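PDB 2QVP: peptidase M14 domain-containing protein from Shewanella amazonensis, which probably acts as a zinc-dependent metallocarboxypeptidase-like hydrolase of the M14 family, although its natural substrate is not established. Local coordinates for residues A154-T167 with F229-G241. Residues are numbered along the deposited sequence; the frame is centred on the assembly and turned at random.
Sequences AHLLQVASRDGILT and FESFLVRSGARVG
Ile165 meets Leu233 at roughly a right angle, its CG1 lying 3.9 Å from Leu233 CD1, in strand 165-171; the axes of segments 165-167 and 229-235 run antiparallel about 9.0 Å apart. With CG1 anti to the backbone N (chi1 174°), Ile165 places CG1 and CD1 against Leu233 CD1, while CG2 reaches Val234 CG2 and Ala238 CB. The case illustrates how one beta-branched residue can seat a helix on a sheet: one branch packs on Leu233, the other on Val234 and on Ala238 beyond the helix. The chain leaves the helix through a Schellman motif at Gly237 and leads into strand 241-247, which pairs in parallel with strand 165-171 inside the mixed sheet of the M14-type alpha/beta fold. Ile165 N donates to Val240 O (3.3 Å), and Arg239 N donates to Arg162 O. On the helix 154-160 side, Leu233 CD2 sits 3.6 Å from Ser161 OG. This hydroxyl gives its proton to a lone pair of Leu157 O and accepts from a water that also donates to Leu233 O. About one turn earlier, Gln158, extended beyond CG, brings NE2 to Ser236 OG in a weak bond (3.0 Å). The same NE2 lies 3.4 Å from Phe232 CZ.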
loop_
_atom_site.group_PDB
_atom_site.type_symbol
_atom_site.label_atom_id
_atom_site.label_comp_id
_atom_site.label_asym_id
_atom_site.label_seq_id
_atom_site.Cartn_x
_atom_site.Cartn_y
_atom_site.Cartn_z
ATOM N N ALA A 154 3.487 -15.487 5.036
ATOM C CA ALA A 154 4.627 -14.618 5.214
ATOM C C ALA A 154 5.683 -14.829 4.170
ATOM O O ALA A 154 6.154 -13.874 3.580
ATOM C CB ALA A 154 5.236 -14.785 6.630
ATOM N N HIS A 155 6.032 -16.082 3.916
ATOM C CA HIS A 155 7.057 -16.409 2.933
ATOM C C HIS A 155 6.736 -15.859 1.548
ATOM O O HIS A 155 7.591 -15.217 0.933
ATOM C CB HIS A 155 7.257 -17.923 2.859
ATOM C CG HIS A 155 8.323 -18.322 1.903
ATOM N ND1 HIS A 155 8.053 -18.944 0.702
ATOM C CD2 HIS A 155 9.658 -18.125 1.936
ATOM C CE1 HIS A 155 9.185 -19.136 0.049
ATOM N NE2 HIS A 155 10.173 -18.659 0.782
ATOM N N LEU A 156 5.508 -16.105 1.089
ATOM C CA LEU A 156 5.025 -15.595 -0.198
ATOM C C LEU A 156 5.154 -14.068 -0.317
ATOM O O LEU A 156 5.601 -13.580 -1.337
ATOM C CB LEU A 156 3.550 -15.984 -0.407
ATOM C CG LEU A 156 2.824 -15.602 -1.707
ATOM C CD1 LEU A 156 3.425 -16.350 -2.849
ATOM C CD2 LEU A 156 1.334 -15.894 -1.600
ATOM N N LEU A 157 4.769 -13.350 0.748
ATOM C CA LEU A 157 4.786 -11.888 0.772
ATOM C C LEU A 157 6.197 -11.323 0.898
ATOM O O LEU A 157 6.461 -10.207 0.442
ATOM C CB LEU A 157 3.892 -11.388 1.900
ATOM C CG LEU A 157 2.421 -11.802 1.785
ATOM C CD1 LEU A 157 1.727 -11.560 3.104
ATOM C CD2 LEU A 157 1.704 -11.071 0.626
ATOM N N GLN A 158 7.082 -12.076 1.542
ATOM C CA GLN A 158 8.483 -11.696 1.673
ATOM C C GLN A 158 9.189 -11.834 0.314
ATOM O O GLN A 158 9.898 -10.921 -0.110
ATOM C CB GLN A 158 9.172 -12.519 2.760
ATOM C CG GLN A 158 8.683 -12.222 4.198
ATOM C CD GLN A 158 9.170 -13.247 5.234
ATOM O OE1 GLN A 158 9.453 -14.397 4.909
ATOM N NE2 GLN A 158 9.272 -12.822 6.476
ATOM N N VAL A 159 8.951 -12.956 -0.370
ATOM C CA VAL A 159 9.471 -13.169 -1.722
ATOM C C VAL A 159 8.918 -12.102 -2.670
ATOM O O VAL A 159 9.671 -11.518 -3.445
ATOM C CB VAL A 159 9.124 -14.584 -2.291
ATOM C CG1 VAL A 159 9.520 -14.709 -3.760
ATOM C CG2 VAL A 159 9.779 -15.682 -1.462
ATOM N N ALA A 160 7.622 -11.839 -2.554
ATOM C CA ALA A 160 6.904 -10.844 -3.372
ATOM C C ALA A 160 7.444 -9.421 -3.232
ATOM O O ALA A 160 7.311 -8.661 -4.151
ATOM C CB ALA A 160 5.420 -10.864 -3.052
ATOM N N SER A 161 8.016 -9.084 -2.076
ATOM C CA SER A 161 8.547 -7.755 -1.783
ATOM C C SER A 161 10.073 -7.685 -1.625
ATOM O O SER A 161 10.600 -6.703 -1.110
ATOM C CB SER A 161 7.926 -7.307 -0.472
ATOM O OG SER A 161 8.340 -8.172 0.552
ATOM N N ARG A 162 10.770 -8.718 -2.067
ATOM C CA ARG A 162 12.214 -8.855 -1.946
ATOM C C ARG A 162 12.964 -7.601 -2.427
ATOM O O ARG A 162 13.928 -7.147 -1.782
ATOM C CB ARG A 162 12.591 -10.116 -2.752
ATOM C CG ARG A 162 14.020 -10.620 -2.756
ATOM C CD ARG A 162 14.074 -12.112 -3.266
ATOM N NE ARG A 162 13.405 -13.067 -2.354
ATOM C CZ ARG A 162 13.880 -13.497 -1.171
ATOM N NH1 ARG A 162 15.059 -13.073 -0.682
ATOM N NH2 ARG A 162 13.160 -14.353 -0.441
ATOM N N ASP A 163 12.502 -7.032 -3.534
ATOM C CA ASP A 163 13.124 -5.853 -4.140
ATOM C C ASP A 163 12.436 -4.535 -3.839
ATOM O O ASP A 163 12.880 -3.505 -4.335
ATOM C CB ASP A 163 13.241 -6.084 -5.649
ATOM C CG ASP A 163 14.085 -7.286 -5.941
ATOM O OD1 ASP A 163 15.298 -7.178 -5.750
ATOM O OD2 ASP A 163 13.527 -8.350 -6.291
ATOM N N GLY A 164 11.401 -4.561 -3.003
ATOM C CA GLY A 164 10.670 -3.360 -2.622
ATOM C C GLY A 164 9.240 -3.566 -2.145
ATOM O O GLY A 164 8.544 -4.396 -2.663
ATOM N N ILE A 165 8.831 -2.768 -1.156
ATOM C CA ILE A 165 7.480 -2.685 -0.657
ATOM C C ILE A 165 7.015 -1.214 -0.712
ATOM O O ILE A 165 7.751 -0.291 -0.344
ATOM C CB ILE A 165 7.289 -3.274 0.785
ATOM C CG1 ILE A 165 5.869 -3.003 1.302
ATOM C CG2 ILE A 165 8.355 -2.793 1.839
ATOM C CD1 ILE A 165 4.790 -3.600 0.414
ATOM N N LEU A 166 5.820 -1.000 -1.255
ATOM C CA LEU A 166 5.167 0.286 -1.210
ATOM C C LEU A 166 3.790 0.037 -0.600
ATOM O O LEU A 166 3.057 -0.790 -1.154
ATOM C CB LEU A 166 5.005 0.881 -2.588
ATOM C CG LEU A 166 4.074 2.119 -2.751
ATOM C CD1 LEU A 166 4.599 3.328 -2.000
ATOM C CD2 LEU A 166 3.876 2.480 -4.196
ATOM N N THR A 167 3.489 0.655 0.555
ATOM C CA THR A 167 2.149 0.573 1.133
ATOM C C THR A 167 1.537 1.968 1.013
ATOM O O THR A 167 2.162 2.961 1.336
ATOM C CB THR A 167 2.125 0.080 2.571
ATOM O OG1 THR A 167 2.963 -1.068 2.685
ATOM C CG2 THR A 167 0.728 -0.306 2.945
ATOM N N PHE A 229 3.279 -3.459 8.816
ATOM C CA PHE A 229 3.499 -4.423 7.738
ATOM C C PHE A 229 4.816 -4.120 6.953
ATOM O O PHE A 229 5.639 -5.014 6.701
ATOM C CB PHE A 229 2.240 -4.502 6.842
ATOM C CG PHE A 229 2.342 -5.470 5.702
ATOM C CD1 PHE A 229 2.380 -6.852 5.936
ATOM C CD2 PHE A 229 2.356 -5.013 4.385
ATOM C CE1 PHE A 229 2.439 -7.744 4.883
ATOM C CE2 PHE A 229 2.393 -5.897 3.325
ATOM C CZ PHE A 229 2.451 -7.270 3.564
ATOM N N GLU A 230 5.016 -2.859 6.609
ATOM C CA GLU A 230 6.229 -2.405 5.868
ATOM C C GLU A 230 7.525 -2.529 6.690
ATOM O O GLU A 230 8.559 -2.853 6.133
ATOM C CB GLU A 230 6.055 -0.972 5.259
ATOM C CG GLU A 230 5.868 0.226 6.203
ATOM C CD GLU A 230 4.441 0.400 6.784
ATOM O OE1 GLU A 230 3.556 -0.473 6.579
ATOM O OE2 GLU A 230 4.218 1.414 7.482
ATOM N N SER A 231 7.470 -2.237 7.987
ATOM C CA SER A 231 8.604 -2.479 8.890
ATOM C C SER A 231 8.945 -3.975 8.890
ATOM O O SER A 231 10.104 -4.343 8.788
ATOM C CB SER A 231 8.306 -2.044 10.333
ATOM O OG SER A 231 8.295 -0.644 10.462
ATOM N N PHE A 232 7.916 -4.818 9.005
ATOM C CA PHE A 232 8.087 -6.274 8.961
ATOM C C PHE A 232 8.787 -6.744 7.666
ATOM O O PHE A 232 9.739 -7.503 7.716
ATOM C CB PHE A 232 6.714 -6.976 9.153
ATOM C CG PHE A 232 6.701 -8.447 8.735
ATOM C CD1 PHE A 232 7.249 -9.410 9.546
ATOM C CD2 PHE A 232 6.123 -8.839 7.538
ATOM C CE1 PHE A 232 7.263 -10.768 9.151
ATOM C CE2 PHE A 232 6.112 -10.182 7.146
ATOM C CZ PHE A 232 6.692 -11.146 7.959
ATOM N N LEU A 233 8.284 -6.311 6.517
ATOM C CA LEU A 233 8.855 -6.715 5.213
ATOM C C LEU A 233 10.246 -6.176 4.949
ATOM O O LEU A 233 11.026 -6.870 4.291
ATOM C CB LEU A 233 7.925 -6.335 4.057
ATOM C CG LEU A 233 6.625 -7.129 3.958
ATOM C CD1 LEU A 233 5.859 -6.607 2.776
ATOM C CD2 LEU A 233 6.921 -8.651 3.834
ATOM N N VAL A 234 10.556 -4.964 5.454
ATOM C CA VAL A 234 11.916 -4.407 5.363
ATOM C C VAL A 234 12.873 -5.219 6.271
ATOM O O VAL A 234 13.981 -5.592 5.825
ATOM C CB VAL A 234 11.966 -2.896 5.676
ATOM C CG1 VAL A 234 13.404 -2.416 5.870
ATOM C CG2 VAL A 234 11.219 -2.106 4.584
ATOM N N ARG A 235 12.434 -5.545 7.499
ATOM C CA ARG A 235 13.252 -6.365 8.404
ATOM C C ARG A 235 13.347 -7.793 7.854
ATOM O O ARG A 235 14.314 -8.465 8.127
ATOM C CB ARG A 235 12.725 -6.389 9.855
ATOM C CG ARG A 235 12.556 -5.010 10.549
ATOM C CD ARG A 235 13.522 -4.507 11.649
ATOM N NE ARG A 235 14.797 -3.919 11.217
ATOM C CZ ARG A 235 15.504 -2.987 11.890
ATOM N NH1 ARG A 235 15.111 -2.456 13.060
ATOM N NH2 ARG A 235 16.652 -2.555 11.373
ATOM N N SER A 236 12.349 -8.245 7.088
ATOM C CA SER A 236 12.400 -9.545 6.430
ATOM C C SER A 236 13.326 -9.601 5.185
ATOM O O SER A 236 13.493 -10.677 4.646
ATOM C CB SER A 236 10.984 -9.981 6.026
ATOM O OG SER A 236 10.134 -10.060 7.143
ATOM N N GLY A 237 13.883 -8.472 4.719
ATOM C CA GLY A 237 14.757 -8.419 3.529
ATOM C C GLY A 237 14.376 -7.505 2.353
ATOM O O GLY A 237 15.178 -7.378 1.396
ATOM N N ALA A 238 13.179 -6.895 2.358
ATOM C CA ALA A 238 12.801 -5.959 1.269
ATOM C C ALA A 238 13.901 -4.906 1.149
ATOM O O ALA A 238 14.301 -4.300 2.158
ATOM C CB ALA A 238 11.433 -5.294 1.487
ATOM N N ARG A 239 14.446 -4.757 -0.055
ATOM C CA ARG A 239 15.573 -3.847 -0.302
ATOM C C ARG A 239 15.285 -2.394 0.152
ATOM O O ARG A 239 16.073 -1.781 0.873
ATOM C CB ARG A 239 15.949 -3.942 -1.793
ATOM C CG ARG A 239 16.969 -2.962 -2.350
ATOM C CD ARG A 239 18.305 -3.117 -1.727
ATOM N NE ARG A 239 19.235 -2.114 -2.243
ATOM C CZ ARG A 239 20.524 -2.017 -1.899
ATOM N NH1 ARG A 239 21.078 -2.873 -1.019
ATOM N NH2 ARG A 239 21.273 -1.050 -2.441
ATOM N N VAL A 240 14.126 -1.880 -0.240
ATOM C CA VAL A 240 13.717 -0.535 0.111
ATOM C C VAL A 240 12.251 -0.600 0.463
ATOM O O VAL A 240 11.579 -1.601 0.155
ATOM C CB VAL A 240 13.931 0.459 -1.058
ATOM C CG1 VAL A 240 15.417 0.706 -1.291
ATOM C CG2 VAL A 240 13.234 -0.059 -2.310
ATOM N N GLY A 241 11.752 0.440 1.128
ATOM C CA GLY A 241 10.330 0.464 1.473
ATOM C C GLY A 241 9.779 1.853 1.451
ATOM O O GLY A 241 10.516 2.812 1.567
HETATM O O HOH W 1 10.292 -8.696 2.566
#